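Local coordinates for protein G/U mismatch-specific DNA glycosylase (Deinococcus radiodurans, PDB 2C2Q) that is a mismatch-specific DNA glycosylase of the uracil-DNA glycosylase superfamily, built round a central mixed beta-sheet, at residues G25-L30 and R181-A186. The protein carries 1 engineered substitution. Numbering follows the deposited sequence.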
# COMPACT_ATOMS: atom_id res chain seq x y z
N GLY A 25 10.01 -10.95 5.14
CA GLY A 25 9.12 -11.55 6.16
C GLY A 25 7.85 -10.80 6.53
O GLY A 25 7.22 -11.09 7.56
N LEU A 26 7.48 -9.77 5.76
CA LEU A 26 6.29 -9.00 6.10
C LEU A 26 5.04 -9.76 5.67
O LEU A 26 5.06 -10.43 4.68
CB LEU A 26 6.27 -7.62 5.43
CG LEU A 26 7.32 -6.60 6.00
CD1 LEU A 26 7.35 -5.45 4.95
CD2 LEU A 26 6.94 -6.07 7.31
N THR A 27 4.01 -9.56 6.46
CA THR A 27 2.67 -10.10 6.11
C THR A 27 1.99 -9.30 4.99
O THR A 27 1.33 -9.87 4.07
CB THR A 27 1.78 -10.20 7.36
OG1 THR A 27 2.44 -10.99 8.39
CG2 THR A 27 0.54 -11.02 6.99
N LEU A 28 2.14 -7.99 5.00
CA LEU A 28 1.32 -7.18 4.14
C LEU A 28 2.10 -5.90 3.79
O LEU A 28 2.53 -5.20 4.71
CB LEU A 28 0.04 -6.78 4.88
CG LEU A 28 -0.81 -5.59 4.30
CD1 LEU A 28 -1.30 -5.94 2.88
CD2 LEU A 28 -1.98 -5.23 5.24
N VAL A 29 2.21 -5.61 2.51
CA VAL A 29 2.67 -4.28 2.10
C VAL A 29 1.53 -3.55 1.40
O VAL A 29 0.95 -4.06 0.42
CB VAL A 29 3.87 -4.43 1.15
CG1 VAL A 29 4.25 -3.08 0.48
CG2 VAL A 29 5.08 -5.10 1.87
N LEU A 30 1.29 -2.33 1.87
CA LEU A 30 0.19 -1.45 1.39
C LEU A 30 0.82 -0.45 0.44
O LEU A 30 1.76 0.27 0.82
CB LEU A 30 -0.50 -0.76 2.53
CG LEU A 30 -1.33 -1.77 3.36
CD1 LEU A 30 -1.26 -1.36 4.86
CD2 LEU A 30 -2.80 -1.87 2.73
N ARG A 181 -4.71 -11.34 10.17
CA ARG A 181 -4.91 -12.07 11.43
C ARG A 181 -4.77 -13.59 11.23
O ARG A 181 -4.11 -14.27 12.01
CB ARG A 181 -6.33 -11.75 11.90
CG ARG A 181 -6.69 -12.05 13.34
CD ARG A 181 -7.89 -11.15 13.80
NE ARG A 181 -7.57 -9.72 13.61
CZ ARG A 181 -8.16 -8.86 12.75
NH1 ARG A 181 -9.20 -9.21 11.97
NH2 ARG A 181 -7.71 -7.61 12.67
N GLU A 182 -5.40 -14.10 10.19
CA GLU A 182 -5.40 -15.53 9.85
C GLU A 182 -3.98 -16.03 9.50
O GLU A 182 -3.59 -17.14 9.85
CB GLU A 182 -6.29 -15.69 8.64
CG GLU A 182 -6.37 -17.06 8.01
CD GLU A 182 -7.41 -17.13 6.91
OE1 GLU A 182 -8.33 -17.99 7.00
OE2 GLU A 182 -7.34 -16.37 5.92
N LEU A 183 -3.24 -15.22 8.76
CA LEU A 183 -1.86 -15.60 8.42
C LEU A 183 -0.96 -15.58 9.64
O LEU A 183 -0.21 -16.53 9.87
CB LEU A 183 -1.30 -14.67 7.33
CG LEU A 183 -1.73 -15.01 5.92
CD1 LEU A 183 -1.43 -13.81 4.99
CD2 LEU A 183 -1.08 -16.32 5.40
N ARG A 184 -1.01 -14.50 10.41
CA ARG A 184 -0.16 -14.32 11.58
C ARG A 184 -0.54 -15.37 12.64
O ARG A 184 0.28 -15.76 13.45
CB ARG A 184 -0.22 -12.87 12.11
CG ARG A 184 0.33 -11.84 11.10
CD ARG A 184 0.39 -10.41 11.60
NE ARG A 184 1.41 -10.20 12.62
CZ ARG A 184 2.74 -10.22 12.41
NH1 ARG A 184 3.26 -10.48 11.19
NH2 ARG A 184 3.55 -9.98 13.44
N GLY A 185 -1.78 -15.85 12.59
CA GLY A 185 -2.21 -16.89 13.52
C GLY A 185 -1.79 -18.29 13.09
O GLY A 185 -1.48 -19.15 13.93
N ALA A 186 -1.82 -18.55 11.78
CA ALA A 186 -1.28 -19.82 11.24
C ALA A 186 0.23 -19.84 11.56
O ALA A 186 0.76 -20.87 12.01
CB ALA A 186 -1.51 -19.93 9.75
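T27, just ahead of strand 28-32, meets the last helix of the chain through both branches of its side chain: the hydroxyl goes to R184 and the methyl to L183. The polar half is one hydrogen bond, given by R184 NH1 to T27 OG1 over 3.0 Å and moderately bent, with an angle of 148° at the hydrogen. OG1 lies at the edge of the guanidinium, only 2° out of its plane, so the arginine presents an N-H and not a face. R184 reaches this position by a bend at chi3 (70°), which turns the end of the chain toward the threonine although its root does not point there. Its aliphatic part also passes close to the hydroxyl, with R184 CG 3.5 Å from T27 OG1.

The apolar half is van der Waals contact. T27 CG2, anti to the backbone N, rests 4.0 Å from L183 CD1 and 4.1 Å from L183 CB, the two side chains running past each other in opposite directions. One small residue thus touches two consecutive helix positions, and with 142 Å² buried in all the contact is modest.

L183 also lies on R116 in the preceding loop and I117, the first residue of strand 117-120, while V180, one turn back along helix 171-188, packs against T27 and L28. The C-terminal helix is thus laid against the N-terminal ends of the neighbouring parallel strands 28-32 and 117-120, consistent with the alpha/beta fold of the uracil-DNA glycosylase superfamily, in which helices pack on a central, largely parallel sheet.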